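Local coordinates for TssK (Serratia sp. FS14, PDB 5Y0E), which probably serves as a trimeric baseplate subunit of the type VI secretion system, helping to connect the baseplate to the membrane complex, at residues G167-L172 with L180-A185; K200-D205 with L296-L301; Q219-P224 with V233-L238. All coordinates share one frame; numbering follows the deposited sequence.

Interaction 1. Residues G167-L172 with L180-A185; sequences GVTRVL and LRLDTA
Arg170 and Leu172 reach Asp183 and Arg181 through their backbones, and two bonds do the joining. Asp183 N donates to Arg170 O at 2.9 Å, almost straight (169°), from a position a little out of the carbonyl plane; Leu172 N is 3.1 Å from Arg181 O. Between these bonds sit Val171 and Leu182, a non-hydrogen-bonded antiparallel pair. Arg170 O has a further neighbour, Leu182 CA, in a CA-H...O contact of 3.4 Å.

This is a beta hairpin in which 180-182 is the outermost strand of its sheet within the chain. Along its other edge, strand 163-174 pairs with 96-103, and there Val168 and Thr169 both face Val98 in a classic beta bulge.

Most of the apolar contacts gather on the face that carries Val171 and Leu182. The two branches of Val171 divide the work: CG1 lies 3.9 Å from Leu180 CD2, while CG2 turns to Leu182 CD2. With CG anti to the carbonyl carbon (chi1 -62°), Leu182 sends its methyls back along the neighbouring strand, both 3.7 Å from the hydroxyl oxygen Thr169 OG1, the two side chains crossing at about a right angle. Leu55 and Ile60 also touch Leu182.

Leu172 packs against Arg181 and Asp183: its CB rests over one face of the Arg181 guanidinium, offset toward its rim, and Leu172 CG lies 3.7 Å from Asp183 CB. The Arg170 guanidinium and Asp183 carboxylate stand nearly perpendicular, with Arg170 NE and Asp183 OD2 5.0 Å apart. Asp183 OD1 accepts from Ala185 N at 3.0 Å, from above the carboxylate plane, forming an Asx turn just past the strand.

Interaction 2. Residues K200-D205 with L296-L301; sequences KTFIND and LCFGKL
Thr201 OG1 is hydrogen-bonded to two backbone carbonyl oxygens, those of Pro197 and Val198, which must share its single hydrogen in the first turn of helix 197-222, and the next residue, Phe202, is the one that reaches across to Phe298. The hydroxyl thus stays on its own helix, and so do the backbone bonds: Asp205 N to Thr201 O is the shortest of them at 2.7 Å, and Lys300 N to Leu296 O holds the facing turn at 3.0 Å.

Between the two segments the contact is wholly apolar. Phe202 CE2, one of the two epsilon carbons, comes within 3.9 Å of Phe298 CB, approaching neither squarely over the ring nor in its plane. The two rings are nearly parallel, their planes only 9° apart, and their centroids lie 6.0 Å apart. They are stepped, one plane above the other, but slid so far that they barely overlap, and the area buried between the two segments is small.

Both segments belong to the helical bundle that forms the middle of the TssK chain. Helix 197-222 and helix 294-309 run in roughly the same direction here, and Phe202 and Phe298 are the residues nearest each other across the gap, their CA atoms 8.6 Å apart.

Each ring gets to its place differently. In Phe202, CG stands opposite the carbonyl carbon (chi1 -74°), a normal staggered turn that aims the ring at the neighbouring helix; Ile187, from a loop, also touches it. Phe298 is twisted away from a staggered value, at chi1 -91°, and its ring makes an edge-to-face contact with Phe263 of helix 259-273. Further along, Asp205 and Arg306 form a long, weak ion pair between the same two helices.

Interaction 3. Residues Q219-P224 with V233-L238; sequences QRLLQP and VDFMLL
The Phe235 ring receives Leu221 at its edge: Leu221 CD1 comes in near the ring plane, 4.1 Å from Phe235 CD1. The ring is put there by a CG anti to the backbone N (chi1 -174°), which lays it alongside the incoming leucine and leaves the backbone of Phe235 reachable as well. The same methyl is 3.9 Å from Phe235 CA.

Leu221 CD1 does nearly all the touching. Besides Phe235 it meets Leu238 CD2 at 3.6 Å, the closest approach between the two segments, with the two leucine side chains sliding past each other in opposite directions. Leu238 lies one turn on from Phe235, and its CD2 and the edge of the Phe235 ring both meet this one methyl. The backbone O of Asp234 is also near, 4.2 Å from Leu221 CD1, while Leu221 CD2 only grazes Asp234 CB.

Charge plays a minor part. Arg220 and Asp234 carry opposite charges, but Arg220 NE and Asp234 OD2 are 6.4 Å apart, too far for a salt bridge. Residues of the preceding turns of helix 197-222 extend the contact, Met217 reaching Asp234 and Leu237, and Ser214 and Ser218 lying against Leu238.

Other subunits close in around it. Gln223 NE2 bonds to Arg395 O of the second subunit, Met236 packs on its counterpart there, and Val233 meets Phe235 of the third subunit. Leu221 packs near the turn of an antiparallel helical hairpin, 197-222 with 229-253, in a helical bundle that helps form the trimer.

Reading from the N terminus, interaction 1 comes first: strand 163-174 turns back into 180-182, closing a five-residue turn on the edge of the mixed sheet. The chain then enters helix 197-222, whose first turns supply one side of interaction 2 and whose last turn supplies one side of interaction 3. Interaction 3 closes early, across eight residues, when helix 229-253 folds back. Interaction 2 closes only at helix 294-309, ninety residues on, so interaction 3 is nested inside it; interaction 1 precedes both. The centres of interactions 1 and 2 lie about 18 Å apart and those of 2 and 3 about 27 Å, marking a path from the sheet along the helical bundle to its trimer-facing far end.

Interaction 1. Residues G167-L172 with L180-A185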
loop_
_atom_site.group_PDB
_atom_site.type_symbol
_atom_site.label_atom_id
_atom_site.label_comp_id
_atom_site.label_asym_id
_atom_site.label_seq_id
_atom_site.Cartn_x
_atom_site.Cartn_y
_atom_site.Cartn_z
ATOM N N GLY A 167 -8.475 -7.897 -23.094
ATOM C CA GLY A 167 -9.164 -9.163 -22.958
ATOM C C GLY A 167 -10.445 -9.020 -22.163
ATOM O O GLY A 167 -10.490 -8.339 -21.147
ATOM N N VAL A 168 -11.496 -9.694 -22.617
ATOM C CA VAL A 168 -12.810 -9.594 -22.004
ATOM C C VAL A 168 -13.198 -10.873 -21.273
ATOM O O VAL A 168 -13.744 -10.816 -20.169
ATOM C CB VAL A 168 -13.876 -9.225 -23.061
ATOM C CG1 VAL A 168 -15.268 -9.245 -22.456
ATOM C CG2 VAL A 168 -13.564 -7.884 -23.693
ATOM N N THR A 169 -12.945 -12.034 -21.875
ATOM C CA THR A 169 -13.462 -13.284 -21.347
ATOM C C THR A 169 -12.932 -14.441 -22.175
ATOM O O THR A 169 -12.296 -14.257 -23.213
ATOM C CB THR A 169 -14.984 -13.290 -21.340
ATOM O OG1 THR A 169 -15.443 -14.338 -20.497
ATOM C CG2 THR A 169 -15.519 -13.482 -22.724
ATOM N N ARG A 170 -13.208 -15.645 -21.697
ATOM C CA ARG A 170 -12.849 -16.861 -22.414
ATOM C C ARG A 170 -14.062 -17.766 -22.525
ATOM O O ARG A 170 -14.755 -18.020 -21.534
ATOM C CB ARG A 170 -11.705 -17.599 -21.729
ATOM C CG ARG A 170 -11.577 -19.051 -22.139
ATOM C CD ARG A 170 -10.360 -19.711 -21.490
ATOM N NE ARG A 170 -9.164 -19.486 -22.272
ATOM C CZ ARG A 170 -8.494 -20.444 -22.893
ATOM N NH1 ARG A 170 -8.893 -21.704 -22.794
ATOM N NH2 ARG A 170 -7.414 -20.144 -23.599
ATOM N N VAL A 171 -14.329 -18.233 -23.734
ATOM C CA VAL A 171 -15.382 -19.213 -23.959
ATOM C C VAL A 171 -14.805 -20.598 -23.721
ATOM O O VAL A 171 -13.814 -20.981 -24.343
ATOM C CB VAL A 171 -15.969 -19.105 -25.371
ATOM C CG1 VAL A 171 -17.130 -20.059 -25.491
ATOM C CG2 VAL A 171 -16.432 -17.697 -25.663
ATOM N N LEU A 172 -15.412 -21.341 -22.811
ATOM C CA LEU A 172 -14.970 -22.701 -22.549
ATOM C C LEU A 172 -15.747 -23.719 -23.364
ATOM O O LEU A 172 -15.161 -24.658 -23.907
ATOM C CB LEU A 172 -15.124 -23.033 -21.070
ATOM C CG LEU A 172 -14.167 -22.337 -20.119
ATOM C CD1 LEU A 172 -14.510 -22.720 -18.700
ATOM C CD2 LEU A 172 -12.733 -22.680 -20.462
ATOM N N LEU A 180 -23.540 -20.239 -24.127
ATOM C CA LEU A 180 -22.112 -20.284 -23.866
ATOM C C LEU A 180 -21.843 -20.310 -22.376
ATOM O O LEU A 180 -22.520 -19.632 -21.607
ATOM C CB LEU A 180 -21.405 -19.092 -24.477
ATOM C CG LEU A 180 -21.639 -18.795 -25.958
ATOM C CD1 LEU A 180 -21.328 -17.352 -26.216
ATOM C CD2 LEU A 180 -20.800 -19.678 -26.830
ATOM N N ARG A 181 -20.872 -21.121 -21.977
ATOM C CA ARG A 181 -20.340 -21.102 -20.626
ATOM C C ARG A 181 -18.977 -20.432 -20.666
ATOM O O ARG A 181 -18.131 -20.779 -21.498
ATOM C CB ARG A 181 -20.224 -22.506 -20.037
ATOM C CG ARG A 181 -19.734 -22.531 -18.599
ATOM C CD ARG A 181 -19.770 -23.939 -18.029
ATOM N NE ARG A 181 -19.101 -24.882 -18.915
ATOM C CZ ARG A 181 -17.857 -25.308 -18.749
ATOM N NH1 ARG A 181 -17.141 -24.890 -17.713
ATOM N NH2 ARG A 181 -17.329 -26.159 -19.621
ATOM N N LEU A 182 -18.773 -19.464 -19.786
ATOM C CA LEU A 182 -17.555 -18.678 -19.774
ATOM C C LEU A 182 -16.657 -19.091 -18.623
ATOM O O LEU A 182 -17.125 -19.536 -17.576
ATOM C CB LEU A 182 -17.871 -17.191 -19.659
ATOM C CG LEU A 182 -18.674 -16.611 -20.808
ATOM C CD1 LEU A 182 -19.051 -15.183 -20.487
ATOM C CD2 LEU A 182 -17.874 -16.680 -22.059
ATOM N N ASP A 183 -15.363 -18.933 -18.824
ATOM C CA ASP A 183 -14.404 -19.151 -17.751
ATOM C C ASP A 183 -14.461 -17.969 -16.793
ATOM O O ASP A 183 -13.745 -16.989 -16.948
ATOM C CB ASP A 183 -13.008 -19.340 -18.313
ATOM C CG ASP A 183 -11.994 -19.555 -17.241
ATOM O OD1 ASP A 183 -12.378 -19.660 -16.060
ATOM O OD2 ASP A 183 -10.803 -19.615 -17.572
ATOM N N THR A 184 -15.294 -18.081 -15.766
ATOM C CA THR A 184 -15.430 -17.017 -14.788
ATOM C C THR A 184 -14.166 -16.749 -13.988
ATOM O O THR A 184 -14.152 -15.809 -13.196
ATOM C CB THR A 184 -16.554 -17.334 -13.813
ATOM O OG1 THR A 184 -16.330 -18.633 -13.267
ATOM C CG2 THR A 184 -17.873 -17.294 -14.512
ATOM N N ALA A 185 -13.117 -17.531 -14.126
ATOM C CA ALA A 185 -11.937 -17.243 -13.337
ATOM C C ALA A 185 -11.034 -16.224 -13.991
ATOM O O ALA A 185 -10.187 -15.649 -13.308
ATOM C CB ALA A 185 -11.140 -18.518 -13.071
#

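Interaction 2. Residues K200-D205 with L296-L301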
loop_
_atom_site.group_PDB
_atom_site.type_symbol
_atom_site.label_atom_id
_atom_site.label_comp_id
_atom_site.label_asym_id
_atom_site.label_seq_id
_atom_site.Cartn_x
_atom_site.Cartn_y
_atom_site.Cartn_z
ATOM N N LYS A 200 -12.608 -8.273 -6.258
ATOM C CA LYS A 200 -13.251 -7.835 -5.027
ATOM C C LYS A 200 -13.295 -8.952 -4.003
ATOM O O LYS A 200 -13.113 -8.712 -2.810
ATOM C CB LYS A 200 -14.665 -7.316 -5.284
ATOM C CG LYS A 200 -14.750 -5.975 -5.973
ATOM C CD LYS A 200 -16.151 -5.424 -5.901
ATOM C CE LYS A 200 -16.578 -5.132 -4.470
ATOM N NZ LYS A 200 -17.969 -4.610 -4.362
ATOM N N THR A 201 -13.539 -10.177 -4.440
ATOM C CA THR A 201 -13.629 -11.245 -3.463
ATOM C C THR A 201 -12.254 -11.680 -2.958
ATOM O O THR A 201 -12.145 -12.116 -1.823
ATOM C CB THR A 201 -14.421 -12.419 -4.043
ATOM O OG1 THR A 201 -13.915 -12.738 -5.324
ATOM C CG2 THR A 201 -15.876 -12.039 -4.211
ATOM N N PHE A 202 -11.204 -11.561 -3.758
ATOM C CA PHE A 202 -9.859 -11.694 -3.213
ATOM C C PHE A 202 -9.681 -10.800 -1.999
ATOM O O PHE A 202 -9.222 -11.241 -0.942
ATOM C CB PHE A 202 -8.808 -11.329 -4.256
ATOM C CG PHE A 202 -8.623 -12.341 -5.323
ATOM C CD1 PHE A 202 -8.789 -13.686 -5.067
ATOM C CD2 PHE A 202 -8.255 -11.959 -6.589
ATOM C CE1 PHE A 202 -8.596 -14.614 -6.055
ATOM C CE2 PHE A 202 -8.078 -12.899 -7.582
ATOM C CZ PHE A 202 -8.248 -14.214 -7.310
ATOM N N ILE A 203 -10.049 -9.527 -2.136
ATOM C CA ILE A 203 -9.912 -8.607 -1.021
ATOM C C ILE A 203 -10.794 -9.047 0.130
ATOM O O ILE A 203 -10.360 -9.126 1.280
ATOM C CB ILE A 203 -10.248 -7.177 -1.462
ATOM C CG1 ILE A 203 -9.271 -6.701 -2.520
ATOM C CG2 ILE A 203 -10.252 -6.241 -0.284
ATOM C CD1 ILE A 203 -9.669 -5.340 -3.079
ATOM N N ASN A 204 -12.043 -9.352 -0.166
ATOM C CA ASN A 204 -12.967 -9.659 0.901
ATOM C C ASN A 204 -12.586 -10.955 1.597
ATOM O O ASN A 204 -12.670 -11.055 2.823
ATOM C CB ASN A 204 -14.381 -9.692 0.339
ATOM C CG ASN A 204 -15.405 -9.949 1.382
ATOM O OD1 ASN A 204 -15.548 -9.213 2.353
ATOM N ND2 ASN A 204 -16.134 -11.010 1.195
ATOM N N ASP A 205 -12.119 -11.939 0.843
ATOM C CA ASP A 205 -11.652 -13.172 1.456
ATOM C C ASP A 205 -10.438 -12.938 2.336
ATOM O O ASP A 205 -10.381 -13.418 3.467
ATOM C CB ASP A 205 -11.327 -14.198 0.385
ATOM C CG ASP A 205 -12.551 -14.774 -0.241
ATOM O OD1 ASP A 205 -13.622 -14.727 0.379
ATOM O OD2 ASP A 205 -12.440 -15.270 -1.360
ATOM N N LEU A 296 -3.879 -15.484 -13.127
ATOM C CA LEU A 296 -2.693 -16.288 -12.901
ATOM C C LEU A 296 -1.862 -15.746 -11.752
ATOM O O LEU A 296 -1.609 -16.452 -10.773
ATOM C CB LEU A 296 -1.850 -16.351 -14.163
ATOM C CG LEU A 296 -0.572 -17.130 -13.904
ATOM C CD1 LEU A 296 -0.873 -18.604 -13.826
ATOM C CD2 LEU A 296 0.473 -16.850 -14.944
ATOM N N CYS A 297 -1.416 -14.490 -11.861
ATOM C CA CYS A 297 -0.451 -13.975 -10.900
ATOM C C CYS A 297 -1.093 -13.744 -9.543
ATOM O O CYS A 297 -0.480 -14.035 -8.519
ATOM C CB CYS A 297 0.232 -12.700 -11.420
ATOM S SG CYS A 297 -0.740 -11.209 -11.680
ATOM N N PHE A 298 -2.331 -13.271 -9.502
ATOM C CA PHE A 298 -2.997 -13.215 -8.209
ATOM C C PHE A 298 -3.286 -14.607 -7.685
ATOM O O PHE A 298 -3.253 -14.839 -6.471
ATOM C CB PHE A 298 -4.292 -12.408 -8.284
ATOM C CG PHE A 298 -4.109 -10.955 -7.986
ATOM C CD1 PHE A 298 -4.194 -10.487 -6.689
ATOM C CD2 PHE A 298 -3.833 -10.066 -8.997
ATOM C CE1 PHE A 298 -4.000 -9.154 -6.410
ATOM C CE2 PHE A 298 -3.641 -8.739 -8.732
ATOM C CZ PHE A 298 -3.721 -8.271 -7.439
ATOM N N GLY A 299 -3.573 -15.540 -8.583
ATOM C CA GLY A 299 -3.843 -16.892 -8.150
ATOM C C GLY A 299 -2.691 -17.471 -7.371
ATOM O O GLY A 299 -2.884 -18.069 -6.325
ATOM N N LYS A 300 -1.480 -17.255 -7.845
ATOM C CA LYS A 300 -0.333 -17.772 -7.128
ATOM C C LYS A 300 -0.173 -17.080 -5.796
ATOM O O LYS A 300 0.176 -17.716 -4.805
ATOM C CB LYS A 300 0.922 -17.609 -7.973
ATOM C CG LYS A 300 0.697 -17.985 -9.380
ATOM C CD LYS A 300 1.841 -18.764 -9.964
ATOM C CE LYS A 300 3.007 -17.883 -10.307
ATOM N NZ LYS A 300 3.715 -18.428 -11.500
ATOM N N LEU A 301 -0.439 -15.782 -5.752
ATOM C CA LEU A 301 -0.282 -15.031 -4.516
ATOM C C LEU A 301 -1.315 -15.453 -3.481
ATOM O O LEU A 301 -0.981 -15.664 -2.311
ATOM C CB LEU A 301 -0.376 -13.537 -4.826
ATOM C CG LEU A 301 0.526 -12.537 -4.111
ATOM C CD1 LEU A 301 1.943 -13.045 -4.146
ATOM C CD2 LEU A 301 0.451 -11.182 -4.784
#

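Interaction 3. Residues Q219-P224 with V233-L238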
loop_
_atom_site.group_PDB
_atom_site.type_symbol
_atom_site.label_atom_id
_atom_site.label_comp_id
_atom_site.label_asym_id
_atom_site.label_seq_id
_atom_site.Cartn_x
_atom_site.Cartn_y
_atom_site.Cartn_z
ATOM N N GLN A 219 -6.229 -13.894 21.289
ATOM C CA GLN A 219 -6.762 -14.485 22.475
ATOM C C GLN A 219 -5.831 -15.484 23.127
ATOM O O GLN A 219 -5.858 -15.648 24.310
ATOM C CB GLN A 219 -8.116 -15.081 22.180
ATOM C CG GLN A 219 -9.105 -14.013 21.794
ATOM C CD GLN A 219 -10.533 -14.471 21.858
ATOM O OE1 GLN A 219 -11.104 -14.860 20.860
ATOM N NE2 GLN A 219 -11.116 -14.410 23.033
ATOM N N ARG A 220 -5.013 -16.150 22.340
ATOM C CA ARG A 220 -4.067 -17.084 22.853
ATOM C C ARG A 220 -2.911 -16.326 23.482
ATOM O O ARG A 220 -2.423 -16.694 24.500
ATOM C CB ARG A 220 -3.612 -18.000 21.737
ATOM C CG ARG A 220 -2.264 -18.632 21.924
ATOM C CD ARG A 220 -2.303 -19.712 22.952
ATOM N NE ARG A 220 -3.083 -20.829 22.510
ATOM C CZ ARG A 220 -3.807 -21.571 23.310
ATOM N NH1 ARG A 220 -4.496 -22.563 22.840
ATOM N NH2 ARG A 220 -3.837 -21.304 24.582
ATOM N N LEU A 221 -2.539 -15.204 22.910
ATOM C CA LEU A 221 -1.463 -14.416 23.450
ATOM C C LEU A 221 -1.839 -13.583 24.659
ATOM O O LEU A 221 -0.987 -13.064 25.314
ATOM C CB LEU A 221 -0.825 -13.555 22.382
ATOM C CG LEU A 221 0.088 -14.299 21.440
ATOM C CD1 LEU A 221 0.249 -13.533 20.161
ATOM C CD2 LEU A 221 1.425 -14.582 22.050
ATOM N N LEU A 222 -3.118 -13.460 24.951
ATOM C CA LEU A 222 -3.574 -12.782 26.121
ATOM C C LEU A 222 -3.196 -13.605 27.313
ATOM O O LEU A 222 -2.821 -13.076 28.319
ATOM C CB LEU A 222 -5.079 -12.698 26.121
ATOM C CG LEU A 222 -5.745 -11.644 25.288
ATOM C CD1 LEU A 222 -7.157 -11.450 25.773
ATOM C CD2 LEU A 222 -4.958 -10.364 25.331
ATOM N N GLN A 223 -3.349 -14.912 27.206
ATOM C CA GLN A 223 -3.022 -15.819 28.278
ATOM C C GLN A 223 -1.559 -15.928 28.389
ATOM O O GLN A 223 -0.878 -15.997 27.406
ATOM C CB GLN A 223 -3.559 -17.181 27.989
ATOM C CG GLN A 223 -4.903 -17.132 27.347
ATOM C CD GLN A 223 -5.650 -18.388 27.560
ATOM O OE1 GLN A 223 -5.191 -19.450 27.213
ATOM N NE2 GLN A 223 -6.810 -18.278 28.141
ATOM N N PRO A 224 -1.056 -15.947 29.609
ATOM C CA PRO A 224 0.382 -16.034 29.734
ATOM C C PRO A 224 0.863 -17.379 29.257
ATOM O O PRO A 224 0.215 -18.388 29.466
ATOM C CB PRO A 224 0.607 -15.854 31.217
ATOM C CG PRO A 224 -0.644 -16.278 31.839
ATOM C CD PRO A 224 -1.723 -15.903 30.906
ATOM N N VAL A 233 7.495 -16.172 18.237
ATOM C CA VAL A 233 7.204 -16.407 16.857
ATOM C C VAL A 233 5.752 -16.100 16.611
ATOM O O VAL A 233 5.423 -15.452 15.674
ATOM C CB VAL A 233 7.525 -17.852 16.463
ATOM C CG1 VAL A 233 6.930 -18.189 15.129
ATOM C CG2 VAL A 233 9.011 -18.063 16.418
ATOM N N ASP A 234 4.885 -16.576 17.468
ATOM C CA ASP A 234 3.492 -16.305 17.337
ATOM C C ASP A 234 3.221 -14.831 17.397
ATOM O O ASP A 234 2.453 -14.335 16.643
ATOM C CB ASP A 234 2.731 -16.954 18.459
ATOM C CG ASP A 234 2.533 -18.393 18.250
ATOM O OD1 ASP A 234 2.778 -18.882 17.161
ATOM O OD2 ASP A 234 2.132 -19.053 19.194
ATOM N N PHE A 235 3.844 -14.139 18.326
ATOM C CA PHE A 235 3.649 -12.732 18.469
ATOM C C PHE A 235 4.150 -12.006 17.252
ATOM O O PHE A 235 3.554 -11.076 16.836
ATOM C CB PHE A 235 4.311 -12.227 19.726
ATOM C CG PHE A 235 4.034 -10.801 20.010
ATOM C CD1 PHE A 235 2.791 -10.385 20.348
ATOM C CD2 PHE A 235 5.010 -9.888 19.923
ATOM C CE1 PHE A 235 2.530 -9.077 20.585
ATOM C CE2 PHE A 235 4.758 -8.576 20.170
ATOM C CZ PHE A 235 3.513 -8.169 20.498
ATOM N N MET A 236 5.273 -12.410 16.703
ATOM C CA MET A 236 5.742 -11.795 15.467
ATOM C C MET A 236 4.747 -11.950 14.333
ATOM O O MET A 236 4.713 -11.118 13.435
ATOM C CB MET A 236 7.060 -12.407 15.027
ATOM C CG MET A 236 8.216 -11.946 15.776
ATOM S SD MET A 236 9.515 -13.143 15.871
ATOM C CE MET A 236 10.759 -12.113 15.340
ATOM N N LEU A 237 3.972 -13.031 14.331
ATOM C CA LEU A 237 3.084 -13.292 13.217
ATOM C C LEU A 237 1.783 -12.525 13.364
ATOM O O LEU A 237 1.270 -11.983 12.389
ATOM C CB LEU A 237 2.818 -14.790 13.102
ATOM C CG LEU A 237 1.779 -15.199 12.056
ATOM C CD1 LEU A 237 2.252 -14.957 10.637
ATOM C CD2 LEU A 237 1.441 -16.607 12.221
ATOM N N LEU A 238 1.245 -12.475 14.576
ATOM C CA LEU A 238 0.116 -11.605 14.841
ATOM C C LEU A 238 0.437 -10.157 14.466
ATOM O O LEU A 238 -0.384 -9.467 13.862
ATOM C CB LEU A 238 -0.276 -11.727 16.304
ATOM C CG LEU A 238 -1.397 -10.820 16.803
ATOM C CD1 LEU A 238 -2.701 -11.038 16.046
ATOM C CD2 LEU A 238 -1.608 -11.049 18.252
#